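Local structure of Sqt1 (Chaetomium thermophilum, 4ZOY) at residues V216-F220 against G221-S225; L228-N232 against G233-V237. The protein is a WD40-repeat chaperone of ribosome biogenesis that probably captures a newly made ribosomal protein while it is still being translated. One frame throughout, in Å; residues are numbered along the deposited sequence.

Overall arrangement
Both contacts belong to one blade of an eight-bladed WD40 propeller and lie in series along the chain, their centres about 8 Å apart. Contact 1 leaves strand 214-218 and ends in the short helix 222-225; contact 2 turns from the following loop into strand 235-239, the outer edge of the same sheet. Each is part buried and part exposed. Their chemistry differs: contact 1 depends on a single carboxylate gripped by backbone amides, while contact 2 spreads its bonds over an asparagine amide, two threonine hydroxyls and a bridging water. Val216 backbone atoms meet Val236 and Val237, and Ala223 packs on Val236, so the two contacts are joined directly.

Contact 1: residues V216-F220 against G221-S225; sequences VYDVF and GVAAS
Ala223 N donates to Asp218 OD1 at 2.8 Å, and the next amide, Ala224 N, does the same for Asp218 OD2 at 2.8 Å. The carboxylate is gripped at both oxygens by successive N-H groups at the start of the weakly bonded helical turn at about 222-225. Each amide comes from above the carboxylate plane, 38° out of it at OD1 and 47° at OD2, so both meet it obliquely. Asp218 CG is anti to the backbone N (chi1 -179°), which carries the carboxylate forward across the turn. The Ala223 methyl CB sits 3.4 Å from Asp218 CG and the Ala224 CB 3.4 Å from Asp218 OD2. The negative charge probably suits the amide-rich start of this helical turn.

A type I turn runs from Asp218 to Gly221, closed by a long 3.3 Å bond from Gly221 N to Asp218 O. Gly221 has a positive phi, which favours glycine. The Phe220 ring has Val219 CG1 3.6 Å above one face, over its centre, and stacks with His153. Tyr217 and Asp218 probably stand where WD40 repeats carry the Trp-Asp pair, and Tyr217 OH hydrogen-bonds Thr207 OG1 of strand 204-209, much as the Trp of the family's Asp-His-Ser/Thr-Trp network bonds its Ser/Thr.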
loop_
_atom_site.group_PDB
_atom_site.type_symbol
_atom_site.label_atom_id
_atom_site.label_comp_id
_atom_site.label_asym_id
_atom_site.label_seq_id
_atom_site.Cartn_x
_atom_site.Cartn_y
_atom_site.Cartn_z
ATOM N N VAL A 216 -7.545 -6.876 -14.466
ATOM C CA VAL A 216 -7.438 -5.433 -14.506
ATOM C C VAL A 216 -8.777 -4.877 -14.980
ATOM O O VAL A 216 -9.124 -4.988 -16.155
ATOM C CB VAL A 216 -6.293 -4.972 -15.420
ATOM C CG1 VAL A 216 -6.167 -3.464 -15.359
ATOM C CG2 VAL A 216 -4.969 -5.633 -14.992
ATOM N N TYR A 217 -9.524 -4.287 -14.044
ATOM C CA TYR A 217 -10.920 -3.925 -14.291
ATOM C C TYR A 217 -11.079 -2.575 -14.937
ATOM O O TYR A 217 -10.424 -1.601 -14.565
ATOM C CB TYR A 217 -11.727 -3.940 -12.989
ATOM C CG TYR A 217 -11.474 -5.157 -12.141
ATOM C CD1 TYR A 217 -12.051 -6.387 -12.444
ATOM C CD2 TYR A 217 -10.643 -5.071 -11.037
ATOM C CE1 TYR A 217 -11.793 -7.503 -11.657
ATOM C CE2 TYR A 217 -10.383 -6.167 -10.254
ATOM C CZ TYR A 217 -10.958 -7.379 -10.563
ATOM O OH TYR A 217 -10.677 -8.463 -9.770
ATOM N N ASP A 218 -11.986 -2.531 -15.909
ATOM C CA ASP A 218 -12.424 -1.297 -16.556
ATOM C C ASP A 218 -13.481 -0.600 -15.700
ATOM O O ASP A 218 -14.677 -0.665 -16.001
ATOM C CB ASP A 218 -12.987 -1.620 -17.944
ATOM C CG ASP A 218 -13.452 -0.390 -18.701
ATOM O OD1 ASP A 218 -12.838 0.681 -18.560
ATOM O OD2 ASP A 218 -14.435 -0.524 -19.468
ATOM N N VAL A 219 -13.036 0.057 -14.633
ATOM C CA VAL A 219 -13.945 0.422 -13.548
ATOM C C VAL A 219 -15.041 1.403 -13.984
ATOM O O VAL A 219 -16.191 1.304 -13.527
ATOM C CB VAL A 219 -13.153 1.013 -12.368
ATOM C CG1 VAL A 219 -14.088 1.603 -11.320
ATOM C CG2 VAL A 219 -12.290 -0.086 -11.749
ATOM N N PHE A 220 -14.696 2.330 -14.867
ATOM C CA PHE A 220 -15.640 3.373 -15.261
ATOM C C PHE A 220 -16.129 3.250 -16.698
ATOM O O PHE A 220 -16.735 4.184 -17.220
ATOM C CB PHE A 220 -15.014 4.742 -15.020
ATOM C CG PHE A 220 -14.634 4.973 -13.579
ATOM C CD1 PHE A 220 -15.600 5.235 -12.621
ATOM C CD2 PHE A 220 -13.315 4.882 -13.181
ATOM C CE1 PHE A 220 -15.247 5.423 -11.287
ATOM C CE2 PHE A 220 -12.953 5.074 -11.852
ATOM C CZ PHE A 220 -13.916 5.338 -10.901
ATOM N N GLY A 221 -15.870 2.105 -17.328
ATOM C CA GLY A 221 -16.477 1.787 -18.615
ATOM C C GLY A 221 -15.779 2.391 -19.820
ATOM O O GLY A 221 -16.252 2.248 -20.958
ATOM N N VAL A 222 -14.663 3.080 -19.598
ATOM C CA VAL A 222 -13.980 3.757 -20.690
ATOM C C VAL A 222 -13.390 2.754 -21.676
ATOM O O VAL A 222 -13.524 2.916 -22.899
ATOM C CB VAL A 222 -12.879 4.687 -20.166
ATOM C CG1 VAL A 222 -12.069 5.272 -21.318
ATOM C CG2 VAL A 222 -13.503 5.803 -19.331
ATOM N N ALA A 223 -12.736 1.715 -21.171
ATOM C CA ALA A 223 -12.152 0.750 -22.086
ATOM C C ALA A 223 -13.224 0.024 -22.891
ATOM O O ALA A 223 -13.024 -0.238 -24.075
ATOM C CB ALA A 223 -11.289 -0.245 -21.334
ATOM N N ALA A 224 -14.363 -0.278 -22.272
ATOM C CA ALA A 224 -15.430 -0.981 -22.980
ATOM C C ALA A 224 -15.925 -0.156 -24.173
ATOM O O ALA A 224 -16.217 -0.699 -25.244
ATOM C CB ALA A 224 -16.572 -1.296 -22.036
ATOM N N SER A 225 -15.992 1.157 -23.992
ATOM C CA SER A 225 -16.464 2.049 -25.046
ATOM C C SER A 225 -15.461 2.168 -26.186
ATOM O O SER A 225 -15.797 2.671 -27.266
ATOM C CB SER A 225 -16.763 3.437 -24.479
ATOM O OG SER A 225 -15.574 4.167 -24.210
#

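Contact 2: residues L228-N232 against G233-V237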
loop_
_atom_site.group_PDB
_atom_site.type_symbol
_atom_site.label_atom_id
_atom_site.label_comp_id
_atom_site.label_asym_id
_atom_site.label_seq_id
_atom_site.Cartn_x
_atom_site.Cartn_y
_atom_site.Cartn_z
ATOM N N LEU A 228 -11.847 -2.247 -25.843
ATOM C CA LEU A 228 -10.577 -2.694 -25.276
ATOM C C LEU A 228 -10.775 -3.628 -24.088
ATOM O O LEU A 228 -9.850 -3.843 -23.304
ATOM C CB LEU A 228 -9.729 -1.487 -24.862
ATOM C CG LEU A 228 -9.189 -0.629 -26.009
ATOM C CD1 LEU A 228 -8.495 0.620 -25.500
ATOM C CD2 LEU A 228 -8.237 -1.466 -26.860
ATOM N N VAL A 229 -11.973 -4.187 -23.944
ATOM C CA VAL A 229 -12.213 -5.158 -22.881
ATOM C C VAL A 229 -12.209 -6.582 -23.418
ATOM O O VAL A 229 -12.494 -6.816 -24.598
ATOM C CB VAL A 229 -13.545 -4.891 -22.132
ATOM C CG1 VAL A 229 -13.477 -3.563 -21.386
ATOM C CG2 VAL A 229 -14.736 -4.921 -23.081
ATOM N N THR A 230 -11.860 -7.522 -22.542
ATOM C CA THR A 230 -11.817 -8.940 -22.872
ATOM C C THR A 230 -13.217 -9.505 -23.018
ATOM O O THR A 230 -14.207 -8.787 -22.854
ATOM C CB THR A 230 -11.073 -9.756 -21.789
ATOM O OG1 THR A 230 -11.871 -9.813 -20.602
ATOM C CG2 THR A 230 -9.722 -9.132 -21.470
ATOM N N ASP A 231 -13.286 -10.806 -23.298
ATOM C CA ASP A 231 -14.553 -11.507 -23.482
ATOM C C ASP A 231 -15.487 -11.412 -22.278
ATOM O O ASP A 231 -16.700 -11.529 -22.432
ATOM C CB ASP A 231 -14.302 -12.988 -23.801
ATOM C CG ASP A 231 -13.631 -13.195 -25.143
ATOM O OD1 ASP A 231 -14.064 -12.564 -26.131
ATOM O OD2 ASP A 231 -12.673 -13.995 -25.211
ATOM N N ASN A 232 -14.942 -11.211 -21.079
ATOM C CA ASN A 232 -15.798 -11.184 -19.895
ATOM C C ASN A 232 -16.474 -9.824 -19.720
ATOM O O ASN A 232 -17.334 -9.649 -18.857
ATOM C CB ASN A 232 -15.014 -11.585 -18.633
ATOM C CG ASN A 232 -13.876 -10.625 -18.285
ATOM O OD1 ASN A 232 -13.991 -9.407 -18.426
ATOM N ND2 ASN A 232 -12.771 -11.187 -17.810
ATOM N N GLY A 233 -16.082 -8.868 -20.551
ATOM C CA GLY A 233 -16.729 -7.571 -20.588
ATOM C C GLY A 233 -16.302 -6.643 -19.466
ATOM O O GLY A 233 -16.589 -5.450 -19.491
ATOM N N GLN A 234 -15.596 -7.188 -18.486
ATOM C CA GLN A 234 -15.271 -6.424 -17.288
ATOM C C GLN A 234 -13.814 -5.967 -17.220
ATOM O O GLN A 234 -13.515 -4.924 -16.638
ATOM C CB GLN A 234 -15.585 -7.236 -16.028
ATOM C CG GLN A 234 -17.061 -7.513 -15.803
ATOM C CD GLN A 234 -17.326 -8.237 -14.497
ATOM O OE1 GLN A 234 -16.828 -9.341 -14.257
ATOM N NE2 GLN A 234 -18.120 -7.608 -13.640
ATOM N N THR A 235 -12.906 -6.748 -17.793
ATOM C CA THR A 235 -11.480 -6.455 -17.649
ATOM C C THR A 235 -10.806 -6.091 -18.957
ATOM O O THR A 235 -11.289 -6.453 -20.028
ATOM C CB THR A 235 -10.708 -7.652 -17.069
ATOM O OG1 THR A 235 -10.657 -8.704 -18.051
ATOM C CG2 THR A 235 -11.360 -8.169 -15.793
ATOM N N VAL A 236 -9.673 -5.397 -18.867
ATOM C CA VAL A 236 -8.830 -5.152 -20.043
ATOM C C VAL A 236 -7.704 -6.177 -20.155
ATOM O O VAL A 236 -7.117 -6.347 -21.230
ATOM C CB VAL A 236 -8.188 -3.757 -20.045
ATOM C CG1 VAL A 236 -9.260 -2.682 -20.054
ATOM C CG2 VAL A 236 -7.248 -3.580 -18.855
ATOM N N VAL A 237 -7.404 -6.822 -19.031
ATOM C CA VAL A 237 -6.454 -7.933 -18.929
ATOM C C VAL A 237 -7.004 -8.940 -17.934
ATOM O O VAL A 237 -7.443 -8.564 -16.844
ATOM C CB VAL A 237 -5.048 -7.480 -18.446
ATOM C CG1 VAL A 237 -4.169 -8.695 -18.106
ATOM C CG2 VAL A 237 -4.374 -6.605 -19.466
HETATM O O HOH W 1 -7.296 -4.529 -23.421
HETATM O O HOH W 2 -17.350 -11.156 -15.846
#
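Thr230 to Gly233 form a type I turn, closed by Gly233 N to Thr230 O at 3.0 Å, and beyond it Thr230 N reaches Thr235 O at 2.8 Å in a nearly straight bond, 170° at the hydrogen. Gly233 takes the positive phi (79°) that lets the chain swing round. Inside the bend, Asn232 OD1 accepts two amides in the plane of its own carboxamide: Gln234 N at 2.7 Å, making an Asx turn, and Thr235 N at 2.9 Å. Asn232 CG stands between the backbone N and the carbonyl carbon (chi1 63°), which folds the amide back over the residues that follow. Its ND2 donates on to Ser238 OG. With an alanine in place of Asn232, the amides of Gln234 and Thr235 would probably lose their shared acceptor and Ser238 OG this donor, leaving the bend less firmly fixed.

Beside it the hydroxyls Thr230 OG1 and Thr235 OG1 meet at 3.0 Å, and Thr235 OG1 has a further partner in Ser238 OG. At the other end of the loop a water donates to Leu228 O at 2.6 Å and to Val236 O at 2.9 Å, linking the two arms of the loop. Val229 packs on Ala223 and Ala224 of helix 222-225 and on Asp218, while Gln234, Val236 and Val237 pair through their backbones with strand 214-218.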